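Local structure of thermosome subunit (Methanococcoides burtonii, 3AQ1) at residues G356-G361 / D439-D444. The protein is a group II chaperonin subunit that probably binds and hydrolyses ATP to assist the folding of unfolded proteins. Sequence-based numbering, arbitrary orientation.
Sequences GKVVVG and DMWEND
With CG anti to the backbone N (chi1 175°), Trp-441 extends its indole back along strand 357-360, while Met-440, its CG anti to the carbonyl carbon (chi1 -71°), starts toward the strand's end and then bends away at chi2 and chi3. Trp-441 thus covers Val-358 and Val-360, and Met-440 covers Val-360 and Gly-361. Val-360 CG1 lies in the plane of the indole, at its edge, 3.9 Å from Trp-441 CE3, and the same methyl sits 3.7 Å from Trp-441 CB. Further along the ring, Val-358 CG2 approaches Trp-441 CZ3 at 3.9 Å, the two side chains crossing at about a right angle. At the other end of the contact, Val-360 CB faces Met-440 CB at 3.9 Å, and Met-440 CG and SD lie in van der Waals contact beside the carbonyl O of Gly-361, which is hydrogen-bonded with Ser-364 OG. An alanine in place of Met-440 would keep CB on Val-360 but lack CG and SD, and would probably open a gap beside the Gly-361 carbonyl. No hydrogen bond joins the two segments; the contact is van der Waals packing, mostly between apolar side chains. The loop is shaped from within by Asp-439: its OD1 accepts Glu-442 N at 3.2 Å, the donor lying 51° out of the carboxylate plane, and Trp-441 N more weakly. A type I turn from Trp-441 to Asp-444 overlaps this Asx motif, closed by Asp-444 N to Trp-441 O at 3.0 Å. Lys-106 makes a cation-pi contact with the indole and a salt bridge to Asp-444, and Ile-446 packs against Val-358, Val-360 and Trp-441. Strand 357-360 is central in a small three-stranded antiparallel sheet, between 94-95 and 446-448; Asx motif and turn fold the 437-439 to 446-448 connection over its Val-358 and Val-360 face in this TCP-1 family chaperonin.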
ATOM      1  N   GLY A 356       3.630 -12.168   3.094  1.00 58.61           N
ATOM      2  CA  GLY A 356       3.470 -13.267   4.033  1.00 52.90           C
ATOM      3  C   GLY A 356       4.580 -13.295   5.072  1.00 65.98           C
ATOM      4  O   GLY A 356       4.604 -14.159   5.954  1.00 67.27           O
ATOM      5  N   LYS A 357       5.508 -12.341   4.963  1.00 58.90           N
ATOM      6  CA  LYS A 357       6.680 -12.295   5.821  1.00 54.29           C
ATOM      7  C   LYS A 357       7.112 -10.857   6.068  1.00 58.74           C
ATOM      8  O   LYS A 357       6.914  -9.982   5.219  1.00 69.16           O
ATOM      9  CB  LYS A 357       7.828 -13.095   5.198  1.00 59.64           C
ATOM     10  CG  LYS A 357       7.352 -14.281   4.344  1.00 69.58           C
ATOM     11  CD  LYS A 357       8.329 -15.446   4.346  1.00 78.63           C
ATOM     12  CE  LYS A 357       8.033 -16.426   3.219  1.00 85.08           C
ATOM     13  NZ  LYS A 357       8.316 -15.829   1.878  1.00 86.28           N
ATOM     14  N   VAL A 358       7.675 -10.609   7.248  1.00 50.35           N
ATOM     15  CA  VAL A 358       8.317  -9.332   7.523  1.00 49.77           C
ATOM     16  C   VAL A 358       9.718  -9.565   8.053  1.00 57.23           C
ATOM     17  O   VAL A 358      10.020 -10.631   8.601  1.00 56.03           O
ATOM     18  CB  VAL A 358       7.568  -8.506   8.566  1.00 46.11           C
ATOM     19  CG1 VAL A 358       6.124  -8.376   8.189  1.00 47.32           C
ATOM     20  CG2 VAL A 358       7.706  -9.152   9.925  1.00 53.52           C
ATOM     21  N   VAL A 359      10.560  -8.551   7.875  1.00 60.33           N
ATOM     22  CA  VAL A 359      11.911  -8.516   8.413  1.00 59.94           C
ATOM     23  C   VAL A 359      11.886  -7.506   9.541  1.00 58.03           C
ATOM     24  O   VAL A 359      11.048  -6.612   9.540  1.00 59.31           O
ATOM     25  CB  VAL A 359      12.906  -8.014   7.349  1.00 61.01           C
ATOM     26  CG1 VAL A 359      14.303  -7.954   7.909  1.00 67.82           C
ATOM     27  CG2 VAL A 359      12.875  -8.908   6.140  1.00 66.35           C
ATOM     28  N   VAL A 360      12.779  -7.635  10.514  1.00 55.07           N
ATOM     29  CA  VAL A 360      12.927  -6.565  11.490  1.00 52.07           C
ATOM     30  C   VAL A 360      14.140  -5.739  11.138  1.00 49.40           C
ATOM     31  O   VAL A 360      15.007  -6.207  10.406  1.00 54.58           O
ATOM     32  CB  VAL A 360      13.036  -7.085  12.912  1.00 51.01           C
ATOM     33  CG1 VAL A 360      11.651  -7.395  13.428  1.00 44.49           C
ATOM     34  CG2 VAL A 360      13.938  -8.314  12.955  1.00 51.60           C
ATOM     35  N   GLY A 361      14.198  -4.518  11.668  1.00 47.87           N
ATOM     36  CA  GLY A 361      15.161  -3.530  11.215  1.00 48.05           C
ATOM     37  C   GLY A 361      16.383  -3.361  12.095  1.00 55.08           C
ATOM     38  O   GLY A 361      16.809  -4.298  12.771  1.00 60.42           O
ATOM     39  N   ASP A 439      15.931  -6.403  20.870  1.00 63.93           N
ATOM     40  CA  ASP A 439      15.028  -7.181  20.004  1.00 65.55           C
ATOM     41  C   ASP A 439      14.159  -6.251  19.143  1.00 62.09           C
ATOM     42  O   ASP A 439      13.171  -5.691  19.618  1.00 63.06           O
ATOM     43  CB  ASP A 439      14.149  -8.122  20.841  1.00 73.94           C
ATOM     44  CG  ASP A 439      13.444  -9.177  20.000  1.00 76.01           C
ATOM     45  OD1 ASP A 439      12.833  -8.813  18.977  1.00 74.17           O
ATOM     46  OD2 ASP A 439      13.503 -10.374  20.363  1.00 78.34           O
ATOM     47  N   MET A 440      14.535  -6.078  17.881  1.00 51.26           N
ATOM     48  CA  MET A 440      13.898  -5.071  17.042  1.00 53.12           C
ATOM     49  C   MET A 440      12.417  -5.347  16.778  1.00 62.95           C
ATOM     50  O   MET A 440      11.665  -4.433  16.417  1.00 65.00           O
ATOM     51  CB  MET A 440      14.665  -4.897  15.731  1.00 56.17           C
ATOM     52  CG  MET A 440      16.021  -4.206  15.888  1.00 29.26           C
ATOM     53  SD  MET A 440      15.967  -2.428  16.115  1.00 66.75           S
ATOM     54  CE  MET A 440      15.941  -2.287  17.887  1.00 46.01           C
ATOM     55  N   TRP A 441      12.004  -6.601  16.954  1.00 57.11           N
ATOM     56  CA  TRP A 441      10.592  -6.938  16.908  1.00 57.01           C
ATOM     57  C   TRP A 441       9.872  -6.399  18.155  1.00 64.29           C
ATOM     58  O   TRP A 441       8.905  -5.655  18.044  1.00 70.20           O
ATOM     59  CB  TRP A 441      10.390  -8.449  16.770  1.00 65.01           C
ATOM     60  CG  TRP A 441       8.936  -8.854  16.830  1.00 69.36           C
ATOM     61  CD1 TRP A 441       8.262  -9.322  17.919  1.00 68.52           C
ATOM     62  CD2 TRP A 441       7.980  -8.796  15.762  1.00 62.39           C
ATOM     63  NE1 TRP A 441       6.953  -9.567  17.595  1.00 65.84           N
ATOM     64  CE2 TRP A 441       6.751  -9.251  16.278  1.00 63.97           C
ATOM     65  CE3 TRP A 441       8.045  -8.405  14.422  1.00 53.01           C
ATOM     66  CZ2 TRP A 441       5.597  -9.329  15.500  1.00 66.61           C
ATOM     67  CZ3 TRP A 441       6.906  -8.474  13.655  1.00 51.68           C
ATOM     68  CH2 TRP A 441       5.693  -8.936  14.194  1.00 63.77           C
ATOM     69  N   GLU A 442      10.347  -6.767  19.339  1.00 64.21           N
ATOM     70  CA  GLU A 442       9.805  -6.201  20.568  1.00 70.41           C
ATOM     71  C   GLU A 442       9.745  -4.676  20.507  1.00 74.80           C
ATOM     72  O   GLU A 442       8.951  -4.058  21.215  1.00 76.22           O
ATOM     73  CB  GLU A 442      10.628  -6.640  21.783  1.00 77.93           C
ATOM     74  CG  GLU A 442      10.443  -8.092  22.160  1.00 90.90           C
ATOM     75  CD  GLU A 442       8.986  -8.434  22.378  1.00107.50           C
ATOM     76  OE1 GLU A 442       8.469  -9.302  21.641  1.00114.72           O
ATOM     77  OE2 GLU A 442       8.355  -7.822  23.274  1.00107.74           O
ATOM     78  N   ASN A 443      10.577  -4.076  19.657  1.00 71.48           N
ATOM     79  CA  ASN A 443      10.698  -2.620  19.590  1.00 69.40           C
ATOM     80  C   ASN A 443      10.085  -1.976  18.347  1.00 69.18           C
ATOM     81  O   ASN A 443      10.402  -0.833  18.001  1.00 65.06           O
ATOM     82  CB  ASN A 443      12.158  -2.192  19.747  1.00 76.79           C
ATOM     83  CG  ASN A 443      12.536  -1.934  21.195  1.00 88.54           C
ATOM     84  OD1 ASN A 443      12.212  -0.884  21.749  1.00 97.28           O
ATOM     85  ND2 ASN A 443      13.227  -2.892  21.815  1.00 87.27           N
ATOM     86  N   ASP A 444       9.210  -2.722  17.680  1.00 73.91           N
ATOM     87  CA  ASP A 444       8.363  -2.183  16.615  1.00 60.83           C
ATOM     88  C   ASP A 444       9.151  -1.506  15.489  1.00 60.84           C
ATOM     89  O   ASP A 444       8.758  -0.453  14.976  1.00 65.98           O
ATOM     90  CB  ASP A 444       7.329  -1.231  17.213  1.00 53.43           C
ATOM     91  CG  ASP A 444       6.462  -1.906  18.266  1.00 70.50           C
ATOM     92  OD1 ASP A 444       6.158  -3.111  18.096  1.00 73.67           O
ATOM     93  OD2 ASP A 444       6.087  -1.240  19.261  1.00 73.13           O
TER